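Local atomic coordinates of periplasmic binding protein/LacI transcriptional regulator (Burkholderia graminis C4D1M, PDB entry 5HQJ), a protein that probably binds sugars as the solute-binding component of an ABC transporter, and here holds D-arabinose between its two lobes. Residues Asn166-Gly171 against Leu244-Leu249; Val39-Asp44 against Thr114-Ser119; Arg196-Val201 against Ala226-Thr231; Lys183-Gln188 against Arg206-Leu211. All coordinates share one frame; numbering follows the deposited sequence.

Contact 1: residues Asn166-Gly171 against Leu244-Leu249; sequences NERIAG and LAFDDL. With 64K (alpha-D-arabinopyranose), chain B.
Two side chains close on O3 of the arabinose: Asp247 OD2 accepts a very short hydrogen bond (2.5 Å) from it, and Arg168 NH1 donates to it at 2.8 Å. The second guanidinium nitrogen, Arg168 NH2, runs almost straight (168°) to O2, 2.7 Å away and in the guanidinium plane. The Phe246 ring lies against one face of this fork with the planes 7° apart and CE1 3.5 Å from Arg168 CZ, a flat stack that is also an off-centre cation-pi contact; Arg168 CD adds a CH-pi contact over the same ring. The arginine reaches from helix 163-176 with its chain extended from CG to NE, and Asn132 and the carbonyl of Val217 bind its NE and NH1. Asp247 OD1 is held by Gln267. The stack and the bonds to Asn132 and Val217 together fix the guanidinium, so that NH1 and NH2 meet two adjacent sugar hydroxyls, and the buried opposite charges of Arg168 and Asp247 would probably polarise the O3 hydroxyl between them.

Contact 2: residues Val39-Asp44 against Thr114-Ser119; sequences VPFFDD and TYDSDS. With 64K (alpha-D-arabinopyranose), chain B.
The Phe41 ring, with CE2 3.7 Å from Asp116 OD1, carries the sugar on one face, C3 of the arabinose standing 3.9 Å above the ring plane over its centre. CD2 of Phe41 in turn lies over a face of the Phe42 ring, whose edge is met in plane by Val39 CG2. This aromatic platform under a pyranose, beside an aspartate that takes the hydroxyls, belongs to the N-terminal lobe of a type I periplasmic binding protein; Thr114-Ser119 runs off the C-terminal end of strand 111-115, and Val39-Asp44 leads from the loop after strand 30-34 into helix 42-56. Asp116, its CG anti to the backbone N (chi1 175°), brings both carboxylate oxygens to the sugar: OD1 accepts from O2 and OD2 from O1, each at 2.6 Å. Phe42 CZ approaches OD2 to 3.4 Å, its ring nearly perpendicular (82°) to the carboxylate, and Ser91 gives OD2 a further bond. Behind Phe42, Tyr115 packs its CE2 4.2 Å from Phe42 CE1, and Trp62 touches both aromatics. Asp116 is the middle of a classic gamma turn, closed by Ser117 N to Tyr115 O. Beyond it, Thr114 OG1 donates 2.7 Å to Asp118 OD1, arriving 56° out of the carboxylate plane.

Contact 3: residues Arg196-Val201 against Ala226-Thr231; sequences RGVSVV and AKVLNT
Val228 meets Val198 and Val201, two residues one turn apart on the facing helix. Its CG2 methyl lies 3.7 Å from Val198 CG1 and also rests near the backbone, 3.8 Å from Val198 O. On the same side chain, CB is 3.8 Å and CG1 3.9 Å from Val201 CG1. The other Val198 branch, CG2, turns to the aliphatic part of Lys227, touching CD at 3.7 Å. The extended first part of that lysine (chi1 -178°) carries CD to the valine; the bend at chi3 (-101°) then turns CE and NZ onward. Helices 194-207 and 221-229 are successive connections of the Rossmann-like C-terminal lobe: the first leads from strand 181-188 to strand 211-216, the second from there to strand 242-246, and both cover the same side of the sheet. Deeper in this layer Leu205 of helix 194-207 backs both Val228 and Leu229, while Glu202 and Phe234 also touch Val228. The frame is set by main-chain bonds such as Val201 N to Gly197 O on one side. On the other, just past the end of helix 221-229, Thr231 OG1 folds back to donate to Val228 O at 2.5 Å, in the carbonyl plane with a C=O...O angle of 156°; the same hydroxyl has a weak bond with Phe234 N.

Contact 4: residues Lys183-Gln188 against Arg206-Leu211; sequences KVVETQ and RAHPNL
The main interaction is CH-pi: Val185 CG2 sits over the His208 ring, 3.6 Å from its centroid and only 8° off the normal. The valine rotamer puts CG2 in the crowded position between the backbone N and the carbonyl carbon, and so over the imidazole. Ala207 CB lies against the opposite face of the imidazole, offset toward the rim, and the ring is thus sandwiched between aliphatic groups from strand and helix end. Apolar packing continues at the same methyl, with Leu211 CD1 3.9 Å from Val185 CG2; Leu211 itself leans on Thr204 and Leu205. Polar approach is looser. Glu186 OE1 comes to the edge of the imidazole, near its plane, but stays 4.0 Å from NE2, while OE2 of the same carboxylate is hydrogen-bonded to Thr204. Val185 and its neighbour Glu186 both direct CB toward the second segment, consistent with the irregular backbone at Val185 (psi -12°), which breaks the usual alternation. Main-chain bonding shapes the other side: Leu211 N to His208 O, 3.0 Å, closes a type I beta turn from His208 to Leu211. Edge strand 181-188, helix 194-207 and strand 211-216 make a beta-alpha-beta crossover that skips strand 150-156, the 2-1-3 strand order of a Rossmann-like lobe.

Contacts 1 and 2 face each other across the arabinose from different lobes, their centres 13 Å apart; besides the shared sugar they touch directly, Asp247 OD1 lying 3.5 Å from Phe41 CE1. Contacts 3 and 4 belong to the C-terminal lobe and hold no pocket residue. They share helix 194-207, with centres 14 Å apart and Val200 CG1 3.8 Å from Gln188 CB. Each is centred about 17 Å from contact 1, yet contact 4 brushes it where Thr187 CG2 meets Ile169 CD1 at 4.3 Å, while contact 3 stays about 8 Å away at the nearest atoms. Contacts 2 and 4 are farthest apart, 29 Å between centres.

Contact 1: residues Asn166-Gly171 against Leu244-Leu249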
loop_
_atom_site.group_PDB
_atom_site.type_symbol
_atom_site.label_atom_id
_atom_site.label_comp_id
_atom_site.label_asym_id
_atom_site.label_seq_id
_atom_site.Cartn_x
_atom_site.Cartn_y
_atom_site.Cartn_z
ATOM N N ASN A 166 5.610 -5.674 4.897
ATOM C CA ASN A 166 6.110 -6.818 5.645
ATOM C C ASN A 166 4.996 -7.684 6.230
ATOM O O ASN A 166 5.128 -8.891 6.287
ATOM C CB ASN A 166 7.065 -6.369 6.760
ATOM C CG ASN A 166 8.354 -5.831 6.214
ATOM O OD1 ASN A 166 8.749 -6.150 5.092
ATOM N ND2 ASN A 166 9.034 -5.033 7.002
ATOM N N GLU A 167 3.876 -7.079 6.615
ATOM C CA GLU A 167 2.726 -7.842 7.011
ATOM C C GLU A 167 2.164 -8.682 5.873
ATOM O O GLU A 167 1.761 -9.806 6.089
ATOM C CB GLU A 167 1.667 -6.893 7.559
ATOM C CG GLU A 167 2.103 -6.357 8.922
ATOM C CD GLU A 167 1.221 -5.242 9.450
ATOM O OE1 GLU A 167 0.541 -4.599 8.637
ATOM O OE2 GLU A 167 1.213 -5.000 10.674
ATOM N N ARG A 168 2.120 -8.120 4.675
ATOM C CA ARG A 168 1.659 -8.849 3.513
ATOM C C ARG A 168 2.532 -10.080 3.323
ATOM O O ARG A 168 2.061 -11.187 3.067
ATOM C CB ARG A 168 1.721 -7.984 2.239
ATOM C CG ARG A 168 0.705 -6.855 2.285
ATOM C CD ARG A 168 0.874 -5.864 1.121
ATOM N NE ARG A 168 0.105 -4.677 1.445
ATOM C CZ ARG A 168 0.153 -3.527 0.800
ATOM N NH1 ARG A 168 0.904 -3.379 -0.295
ATOM N NH2 ARG A 168 -0.605 -2.504 1.213
ATOM N N ILE A 169 3.833 -9.874 3.393
ATOM C CA ILE A 169 4.748 -11.016 3.273
ATOM C C ILE A 169 4.531 -12.089 4.364
ATOM O O ILE A 169 4.508 -13.329 4.120
ATOM C CB ILE A 169 6.230 -10.545 3.312
ATOM C CG1 ILE A 169 6.535 -9.611 2.137
ATOM C CG2 ILE A 169 7.227 -11.733 3.299
ATOM C CD1 ILE A 169 7.871 -8.870 2.275
ATOM N N ALA A 170 4.379 -11.642 5.599
ATOM C CA ALA A 170 4.103 -12.574 6.697
ATOM C C ALA A 170 2.804 -13.352 6.485
ATOM O O ALA A 170 2.765 -14.553 6.741
ATOM C CB ALA A 170 4.100 -11.825 7.989
ATOM N N GLY A 171 1.770 -12.684 5.984
ATOM C CA GLY A 171 0.541 -13.373 5.629
ATOM C C GLY A 171 0.706 -14.432 4.553
ATOM O O GLY A 171 0.176 -15.539 4.659
ATOM N N LEU A 244 0.451 -13.043 -9.052
ATOM C CA LEU A 244 -0.502 -12.279 -8.252
ATOM C C LEU A 244 0.159 -10.976 -7.829
ATOM O O LEU A 244 1.298 -10.977 -7.351
ATOM C CB LEU A 244 -0.951 -13.075 -7.022
ATOM C CG LEU A 244 -1.584 -14.438 -7.278
ATOM C CD1 LEU A 244 -2.009 -15.141 -5.955
ATOM C CD2 LEU A 244 -2.835 -14.280 -8.165
ATOM N N ALA A 245 -0.530 -9.864 -8.018
ATOM C CA ALA A 245 0.083 -8.578 -7.816
ATOM C C ALA A 245 -0.834 -7.720 -6.969
ATOM O O ALA A 245 -1.957 -8.088 -6.745
ATOM C CB ALA A 245 0.373 -7.895 -9.156
ATOM N N PHE A 246 -0.304 -6.597 -6.516
ATOM C CA PHE A 246 -1.019 -5.626 -5.697
ATOM C C PHE A 246 -1.304 -4.341 -6.465
ATOM O O PHE A 246 -0.498 -3.874 -7.289
ATOM C CB PHE A 246 -0.206 -5.314 -4.428
ATOM C CG PHE A 246 -0.925 -5.616 -3.147
ATOM C CD1 PHE A 246 -1.606 -4.626 -2.477
ATOM C CD2 PHE A 246 -0.934 -6.891 -2.601
ATOM C CE1 PHE A 246 -2.277 -4.913 -1.306
ATOM C CE2 PHE A 246 -1.595 -7.166 -1.416
ATOM C CZ PHE A 246 -2.266 -6.180 -0.782
ATOM N N ASP A 247 -2.495 -3.803 -6.195
ATOM C CA ASP A 247 -2.965 -2.488 -6.649
ATOM C C ASP A 247 -3.387 -2.547 -8.110
ATOM O O ASP A 247 -3.315 -3.603 -8.748
ATOM C CB ASP A 247 -1.912 -1.428 -6.384
ATOM C CG ASP A 247 -1.524 -1.348 -4.905
ATOM O OD1 ASP A 247 -2.413 -1.506 -4.011
ATOM O OD2 ASP A 247 -0.328 -1.155 -4.596
ATOM N N ASP A 248 -3.943 -1.449 -8.607
ATOM C CA ASP A 248 -4.579 -1.454 -9.933
ATOM C C ASP A 248 -4.031 -0.342 -10.818
ATOM O O ASP A 248 -4.766 0.230 -11.619
ATOM C CB ASP A 248 -6.118 -1.323 -9.830
ATOM C CG ASP A 248 -6.574 0.103 -9.542
ATOM O OD1 ASP A 248 -5.821 0.792 -8.829
ATOM O OD2 ASP A 248 -7.667 0.512 -10.009
ATOM N N LEU A 249 -2.739 -0.059 -10.674
ATOM C CA LEU A 249 -2.008 0.802 -11.618
ATOM C C LEU A 249 -2.275 0.405 -13.056
ATOM O O LEU A 249 -2.390 -0.779 -13.338
ATOM C CB LEU A 249 -0.510 0.695 -11.395
ATOM C CG LEU A 249 0.209 1.581 -10.403
ATOM C CD1 LEU A 249 -0.357 1.394 -9.010
ATOM C CD2 LEU A 249 1.688 1.206 -10.492
HETATM O O2 64K B . -0.326 -0.016 0.186
HETATM C C2 64K B . 0.937 0.178 -0.536
HETATM C C3 64K B . 0.651 -0.004 -1.992
HETATM O O3 64K B . 0.492 -1.380 -2.254
HETATM C C4 64K B . 1.809 0.463 -2.867
HETATM O O4 64K B . 2.965 -0.384 -2.729
HETATM C C5 64K B . 2.206 1.816 -2.483
HETATM O O5 64K B . 2.672 1.796 -1.111
HETATM C C1 64K B . 1.464 1.561 -0.273
HETATM O O1 64K B . 1.831 1.646 1.049
#

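Contact 2: residues Val39-Asp44 against Thr114-Ser119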
loop_
_atom_site.group_PDB
_atom_site.type_symbol
_atom_site.label_atom_id
_atom_site.label_comp_id
_atom_site.label_asym_id
_atom_site.label_seq_id
_atom_site.Cartn_x
_atom_site.Cartn_y
_atom_site.Cartn_z
ATOM N N VAL A 39 4.332 8.618 -5.510
ATOM C CA VAL A 39 4.235 7.397 -6.306
ATOM C C VAL A 39 2.763 7.111 -6.673
ATOM O O VAL A 39 1.852 7.568 -5.997
ATOM C CB VAL A 39 4.830 6.198 -5.548
ATOM C CG1 VAL A 39 6.326 6.355 -5.388
ATOM C CG2 VAL A 39 4.195 6.071 -4.213
ATOM N N PRO A 40 2.532 6.334 -7.741
ATOM C CA PRO A 40 1.242 6.242 -8.431
ATOM C C PRO A 40 0.105 5.881 -7.537
ATOM O O PRO A 40 -0.940 6.477 -7.656
ATOM C CB PRO A 40 1.462 5.152 -9.469
ATOM C CG PRO A 40 2.942 5.164 -9.697
ATOM C CD PRO A 40 3.595 5.604 -8.452
ATOM N N PHE A 41 0.289 4.925 -6.650
ATOM C CA PHE A 41 -0.805 4.543 -5.767
ATOM C C PHE A 41 -1.485 5.704 -5.040
ATOM O O PHE A 41 -2.713 5.685 -4.864
ATOM C CB PHE A 41 -0.264 3.534 -4.751
ATOM C CG PHE A 41 -1.248 3.142 -3.663
ATOM C CD1 PHE A 41 -2.192 2.132 -3.867
ATOM C CD2 PHE A 41 -1.169 3.734 -2.414
ATOM C CE1 PHE A 41 -3.062 1.736 -2.838
ATOM C CE2 PHE A 41 -2.018 3.361 -1.389
ATOM C CZ PHE A 41 -2.965 2.325 -1.587
ATOM N N PHE A 42 -0.711 6.689 -4.587
ATOM C CA PHE A 42 -1.256 7.706 -3.695
ATOM C C PHE A 42 -2.070 8.785 -4.370
ATOM O O PHE A 42 -2.687 9.590 -3.670
ATOM C CB PHE A 42 -0.123 8.345 -2.888
ATOM C CG PHE A 42 0.431 7.422 -1.851
ATOM C CD1 PHE A 42 -0.225 7.255 -0.668
ATOM C CD2 PHE A 42 1.568 6.690 -2.101
ATOM C CE1 PHE A 42 0.278 6.369 0.312
ATOM C CE2 PHE A 42 2.122 5.825 -1.135
ATOM C CZ PHE A 42 1.457 5.640 0.060
ATOM N N ASP A 43 -2.020 8.836 -5.703
ATOM C CA ASP A 43 -2.871 9.760 -6.448
ATOM C C ASP A 43 -4.314 9.522 -6.042
ATOM O O ASP A 43 -5.075 10.468 -5.869
ATOM C CB ASP A 43 -2.688 9.586 -7.963
ATOM C CG ASP A 43 -1.438 10.298 -8.498
ATOM O OD1 ASP A 43 -0.642 10.871 -7.708
ATOM O OD2 ASP A 43 -1.247 10.266 -9.741
ATOM N N ASP A 44 -4.712 8.271 -5.854
ATOM C CA ASP A 44 -6.096 7.985 -5.455
ATOM C C ASP A 44 -6.384 8.488 -4.041
ATOM O O ASP A 44 -7.491 8.933 -3.744
ATOM C CB ASP A 44 -6.402 6.485 -5.501
ATOM C CG ASP A 44 -6.825 5.971 -6.895
ATOM O OD1 ASP A 44 -7.358 6.751 -7.710
ATOM O OD2 ASP A 44 -6.638 4.749 -7.144
ATOM N N THR A 114 -3.220 7.681 11.018
ATOM C CA THR A 114 -2.519 7.061 9.896
ATOM C C THR A 114 -3.484 6.408 8.932
ATOM O O THR A 114 -4.632 6.129 9.301
ATOM C CB THR A 114 -1.505 6.031 10.394
ATOM O OG1 THR A 114 -2.161 5.056 11.220
ATOM C CG2 THR A 114 -0.434 6.739 11.199
ATOM N N TYR A 115 -3.007 6.208 7.699
ATOM C CA TYR A 115 -3.770 5.496 6.653
ATOM C C TYR A 115 -2.757 4.716 5.815
ATOM O O TYR A 115 -1.584 5.094 5.740
ATOM C CB TYR A 115 -4.634 6.471 5.804
ATOM C CG TYR A 115 -3.831 7.290 4.838
ATOM C CD1 TYR A 115 -3.114 8.399 5.286
ATOM C CD2 TYR A 115 -3.713 6.927 3.509
ATOM C CE1 TYR A 115 -2.327 9.132 4.433
ATOM C CE2 TYR A 115 -2.915 7.661 2.633
ATOM C CZ TYR A 115 -2.227 8.764 3.115
ATOM O OH TYR A 115 -1.422 9.504 2.296
ATOM N N ASP A 116 -3.213 3.591 5.260
ATOM C CA ASP A 116 -2.441 2.744 4.353
ATOM C C ASP A 116 -1.308 1.977 5.021
ATOM O O ASP A 116 -1.259 0.754 4.916
ATOM C CB ASP A 116 -1.887 3.599 3.197
ATOM C CG ASP A 116 -0.984 2.818 2.300
ATOM O OD1 ASP A 116 -1.391 1.733 1.820
ATOM O OD2 ASP A 116 0.143 3.283 2.117
ATOM N N SER A 117 -0.390 2.718 5.648
ATOM C CA SER A 117 0.756 2.133 6.356
ATOM C C SER A 117 0.914 2.783 7.735
ATOM O O SER A 117 1.201 3.977 7.894
ATOM C CB SER A 117 2.058 2.259 5.558
ATOM O OG SER A 117 2.948 1.183 5.934
ATOM N N ASP A 118 0.693 1.951 8.746
ATOM C CA ASP A 118 0.601 2.405 10.134
ATOM C C ASP A 118 1.954 2.616 10.833
ATOM O O ASP A 118 2.983 2.088 10.397
ATOM C CB ASP A 118 -0.223 1.388 10.944
ATOM C CG ASP A 118 -0.765 1.970 12.241
ATOM O OD1 ASP A 118 -0.626 3.181 12.463
ATOM O OD2 ASP A 118 -1.345 1.205 13.047
ATOM N N SER A 119 1.923 3.459 11.866
ATOM C CA SER A 119 2.955 3.525 12.916
ATOM C C SER A 119 2.272 3.356 14.280
ATOM O O SER A 119 1.839 4.336 14.882
ATOM C CB SER A 119 3.729 4.850 12.885
ATOM O OG SER A 119 4.592 4.961 14.017
HETATM O O2 64K B . -0.326 -0.016 0.186
HETATM C C2 64K B . 0.937 0.178 -0.536
HETATM C C3 64K B . 0.651 -0.004 -1.992
HETATM O O3 64K B . 0.492 -1.380 -2.254
HETATM C C4 64K B . 1.809 0.463 -2.867
HETATM O O4 64K B . 2.965 -0.384 -2.729
HETATM C C5 64K B . 2.206 1.816 -2.483
HETATM O O5 64K B . 2.672 1.796 -1.111
HETATM C C1 64K B . 1.464 1.561 -0.273
HETATM O O1 64K B . 1.831 1.646 1.049
#

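Contact 3: residues Arg196-Val201 against Ala226-Thr231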
loop_
_atom_site.group_PDB
_atom_site.type_symbol
_atom_site.label_atom_id
_atom_site.label_comp_id
_atom_site.label_asym_id
_atom_site.label_seq_id
_atom_site.Cartn_x
_atom_site.Cartn_y
_atom_site.Cartn_z
ATOM N N ARG A 196 14.646 -1.248 -10.804
ATOM C CA ARG A 196 15.145 -2.206 -9.820
ATOM C C ARG A 196 14.253 -3.459 -9.799
ATOM O O ARG A 196 14.749 -4.573 -9.697
ATOM C CB ARG A 196 15.216 -1.569 -8.430
ATOM C CG ARG A 196 16.202 -2.271 -7.486
ATOM C CD ARG A 196 16.393 -1.542 -6.144
ATOM N NE ARG A 196 17.139 -0.281 -6.264
ATOM C CZ ARG A 196 16.620 0.941 -6.129
ATOM N NH1 ARG A 196 15.333 1.112 -5.864
ATOM N NH2 ARG A 196 17.396 2.009 -6.257
ATOM N N GLY A 197 12.940 -3.249 -9.858
ATOM C CA GLY A 197 12.012 -4.375 -9.979
ATOM C C GLY A 197 12.239 -5.273 -11.197
ATOM O O GLY A 197 12.199 -6.525 -11.101
ATOM N N VAL A 198 12.452 -4.658 -12.365
ATOM C CA VAL A 198 12.822 -5.398 -13.572
ATOM C C VAL A 198 14.093 -6.230 -13.339
ATOM O O VAL A 198 14.095 -7.436 -13.575
ATOM C CB VAL A 198 13.001 -4.426 -14.750
ATOM C CG1 VAL A 198 13.583 -5.112 -15.926
ATOM C CG2 VAL A 198 11.661 -3.817 -15.103
ATOM N N SER A 199 15.145 -5.602 -12.795
ATOM C CA SER A 199 16.401 -6.314 -12.511
ATOM C C SER A 199 16.170 -7.509 -11.611
ATOM O O SER A 199 16.608 -8.657 -11.858
ATOM C CB SER A 199 17.415 -5.379 -11.841
ATOM O OG SER A 199 17.531 -4.163 -12.554
ATOM N N VAL A 200 15.414 -7.287 -10.531
ATOM C CA VAL A 200 15.106 -8.360 -9.604
ATOM C C VAL A 200 14.332 -9.473 -10.261
ATOM O O VAL A 200 14.699 -10.629 -10.143
ATOM C CB VAL A 200 14.323 -7.811 -8.383
ATOM C CG1 VAL A 200 13.846 -8.964 -7.465
ATOM C CG2 VAL A 200 15.205 -6.810 -7.619
ATOM N N VAL A 201 13.278 -9.130 -10.996
ATOM C CA VAL A 201 12.497 -10.159 -11.650
ATOM C C VAL A 201 13.332 -10.925 -12.684
ATOM O O VAL A 201 13.236 -12.155 -12.736
ATOM C CB VAL A 201 11.243 -9.576 -12.319
ATOM C CG1 VAL A 201 10.575 -10.601 -13.246
ATOM C CG2 VAL A 201 10.257 -9.174 -11.246
ATOM N N ALA A 226 5.200 -7.947 -15.642
ATOM C CA ALA A 226 4.635 -7.861 -16.967
ATOM C C ALA A 226 5.683 -7.326 -17.925
ATOM O O ALA A 226 5.745 -7.808 -19.062
ATOM C CB ALA A 226 3.382 -7.002 -16.957
ATOM N N LYS A 227 6.531 -6.382 -17.502
ATOM C CA LYS A 227 7.516 -5.796 -18.408
ATOM C C LYS A 227 8.495 -6.893 -18.826
ATOM O O LYS A 227 8.827 -7.034 -20.013
ATOM C CB LYS A 227 8.245 -4.633 -17.747
ATOM C CG LYS A 227 9.248 -3.979 -18.678
ATOM C CD LYS A 227 9.835 -2.718 -18.085
ATOM C CE LYS A 227 9.194 -1.473 -18.657
ATOM N NZ LYS A 227 10.123 -0.312 -18.584
ATOM N N VAL A 228 8.910 -7.704 -17.862
ATOM C CA VAL A 228 9.961 -8.703 -18.103
ATOM C C VAL A 228 9.437 -9.852 -18.950
ATOM O O VAL A 228 10.116 -10.322 -19.881
ATOM C CB VAL A 228 10.530 -9.199 -16.789
ATOM C CG1 VAL A 228 11.477 -10.401 -17.024
ATOM C CG2 VAL A 228 11.298 -8.055 -16.107
ATOM N N LEU A 229 8.216 -10.277 -18.665
ATOM C CA LEU A 229 7.584 -11.337 -19.442
ATOM C C LEU A 229 7.302 -10.922 -20.878
ATOM O O LEU A 229 7.158 -11.781 -21.746
ATOM C CB LEU A 229 6.289 -11.765 -18.761
ATOM C CG LEU A 229 6.489 -12.553 -17.462
ATOM C CD1 LEU A 229 5.110 -12.996 -17.000
ATOM C CD2 LEU A 229 7.394 -13.758 -17.619
ATOM N N ASN A 230 7.246 -9.624 -21.139
ATOM C CA ASN A 230 6.938 -9.148 -22.461
ATOM C C ASN A 230 8.229 -8.805 -23.213
ATOM O O ASN A 230 8.321 -7.777 -23.878
ATOM C CB ASN A 230 6.014 -7.930 -22.402
ATOM C CG ASN A 230 5.219 -7.716 -23.692
ATOM O OD1 ASN A 230 5.317 -8.494 -24.635
ATOM N ND2 ASN A 230 4.416 -6.660 -23.722
ATOM N N THR A 231 9.227 -9.673 -23.088
ATOM C CA THR A 231 10.509 -9.492 -23.765
ATOM C C THR A 231 10.841 -10.737 -24.564
ATOM O O THR A 231 10.280 -11.788 -24.320
ATOM C CB THR A 231 11.682 -9.205 -22.784
ATOM O OG1 THR A 231 11.797 -10.247 -21.787
ATOM C CG2 THR A 231 11.521 -7.834 -22.107
#

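Contact 4: residues Lys183-Gln188 against Arg206-Leu211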
loop_
_atom_site.group_PDB
_atom_site.type_symbol
_atom_site.label_atom_id
_atom_site.label_comp_id
_atom_site.label_asym_id
_atom_site.label_seq_id
_atom_site.Cartn_x
_atom_site.Cartn_y
_atom_site.Cartn_z
ATOM N N LYS A 183 7.271 -24.082 -2.055
ATOM C CA LYS A 183 8.445 -23.545 -1.395
ATOM C C LYS A 183 8.717 -22.140 -1.843
ATOM O O LYS A 183 8.751 -21.904 -3.058
ATOM C CB LYS A 183 9.645 -24.441 -1.733
ATOM C CG LYS A 183 10.962 -24.063 -1.121
ATOM C CD LYS A 183 11.607 -25.269 -0.473
ATOM C CE LYS A 183 12.621 -24.856 0.567
ATOM N NZ LYS A 183 11.971 -24.186 1.725
ATOM N N VAL A 184 8.883 -21.219 -0.914
ATOM C CA VAL A 184 9.314 -19.866 -1.208
ATOM C C VAL A 184 10.823 -19.882 -1.400
ATOM O O VAL A 184 11.616 -20.124 -0.450
ATOM C CB VAL A 184 8.941 -18.865 -0.109
ATOM C CG1 VAL A 184 9.440 -17.484 -0.481
ATOM C CG2 VAL A 184 7.414 -18.837 0.118
ATOM N N VAL A 185 11.231 -19.688 -2.645
ATOM C CA VAL A 185 12.662 -19.736 -2.987
ATOM C C VAL A 185 13.329 -18.361 -2.989
ATOM O O VAL A 185 14.562 -18.266 -2.951
ATOM C CB VAL A 185 12.902 -20.467 -4.341
ATOM C CG1 VAL A 185 12.440 -21.958 -4.236
ATOM C CG2 VAL A 185 12.299 -19.732 -5.515
ATOM N N GLU A 186 12.548 -17.299 -2.945
ATOM C CA GLU A 186 13.089 -15.941 -2.992
ATOM C C GLU A 186 12.133 -14.941 -2.429
ATOM O O GLU A 186 10.928 -14.981 -2.729
ATOM C CB GLU A 186 13.395 -15.523 -4.423
ATOM C CG GLU A 186 13.933 -14.098 -4.540
ATOM C CD GLU A 186 14.512 -13.816 -5.913
ATOM O OE1 GLU A 186 15.118 -14.736 -6.492
ATOM O OE2 GLU A 186 14.328 -12.686 -6.406
ATOM N N THR A 187 12.660 -14.051 -1.600
ATOM C CA THR A 187 11.933 -12.851 -1.167
ATOM C C THR A 187 12.893 -11.682 -1.305
ATOM O O THR A 187 13.945 -11.676 -0.663
ATOM C CB THR A 187 11.419 -12.941 0.288
ATOM O OG1 THR A 187 10.553 -14.076 0.427
ATOM C CG2 THR A 187 10.700 -11.633 0.678
ATOM N N GLN A 188 12.579 -10.721 -2.181
ATOM C CA GLN A 188 13.511 -9.623 -2.468
ATOM C C GLN A 188 12.807 -8.280 -2.598
ATOM O O GLN A 188 11.678 -8.189 -3.094
ATOM C CB GLN A 188 14.308 -9.897 -3.764
ATOM C CG GLN A 188 15.270 -11.038 -3.686
ATOM C CD GLN A 188 16.494 -10.683 -2.874
ATOM O OE1 GLN A 188 17.167 -9.689 -3.152
ATOM N NE2 GLN A 188 16.742 -11.436 -1.820
ATOM N N ARG A 206 15.879 -16.240 -14.111
ATOM C CA ARG A 206 17.072 -16.935 -14.565
ATOM C C ARG A 206 17.518 -17.994 -13.572
ATOM O O ARG A 206 17.914 -19.097 -13.956
ATOM C CB ARG A 206 18.208 -15.943 -14.812
ATOM C CG ARG A 206 17.972 -15.027 -15.998
ATOM C CD ARG A 206 19.130 -14.067 -16.226
ATOM N NE ARG A 206 18.824 -13.103 -17.290
ATOM C CZ ARG A 206 18.857 -11.778 -17.164
ATOM N NH1 ARG A 206 19.214 -11.195 -16.025
ATOM N NH2 ARG A 206 18.549 -11.027 -18.207
ATOM N N ALA A 207 17.439 -17.660 -12.282
ATOM C CA ALA A 207 17.857 -18.596 -11.235
ATOM C C ALA A 207 16.898 -19.778 -11.056
ATOM O O ALA A 207 17.316 -20.869 -10.683
ATOM C CB ALA A 207 18.010 -17.870 -9.951
ATOM N N HIS A 208 15.615 -19.556 -11.320
ATOM C CA HIS A 208 14.600 -20.592 -11.137
ATOM C C HIS A 208 13.792 -20.925 -12.363
ATOM O O HIS A 208 12.662 -20.489 -12.473
ATOM C CB HIS A 208 13.652 -20.147 -10.007
ATOM C CG HIS A 208 14.386 -19.697 -8.790
ATOM N ND1 HIS A 208 14.974 -20.588 -7.924
ATOM C CD2 HIS A 208 14.689 -18.457 -8.328
ATOM C CE1 HIS A 208 15.596 -19.915 -6.969
ATOM N NE2 HIS A 208 15.422 -18.629 -7.181
ATOM N N PRO A 209 14.340 -21.749 -13.288
ATOM C CA PRO A 209 13.563 -22.038 -14.506
ATOM C C PRO A 209 12.283 -22.840 -14.253
ATOM O O PRO A 209 11.387 -22.815 -15.112
ATOM C CB PRO A 209 14.549 -22.838 -15.364
ATOM C CG PRO A 209 15.479 -23.458 -14.384
ATOM C CD PRO A 209 15.639 -22.440 -13.285
ATOM N N ASN A 210 12.180 -23.494 -13.110
ATOM C CA ASN A 210 10.953 -24.201 -12.732
ATOM C C ASN A 210 10.093 -23.426 -11.716
ATOM O O ASN A 210 9.214 -23.988 -11.069
ATOM C CB ASN A 210 11.314 -25.574 -12.171
ATOM C CG ASN A 210 10.292 -26.640 -12.520
ATOM O OD1 ASN A 210 9.534 -26.514 -13.482
ATOM N ND2 ASN A 210 10.271 -27.704 -11.735
ATOM N N LEU A 211 10.356 -22.135 -11.574
ATOM C CA LEU A 211 9.463 -21.243 -10.811
ATOM C C LEU A 211 8.026 -21.422 -11.312
ATOM O O LEU A 211 7.793 -21.551 -12.507
ATOM C CB LEU A 211 9.925 -19.786 -10.975
ATOM C CG LEU A 211 9.367 -18.803 -9.941
ATOM C CD1 LEU A 211 9.916 -19.035 -8.575
ATOM C CD2 LEU A 211 9.706 -17.366 -10.404
#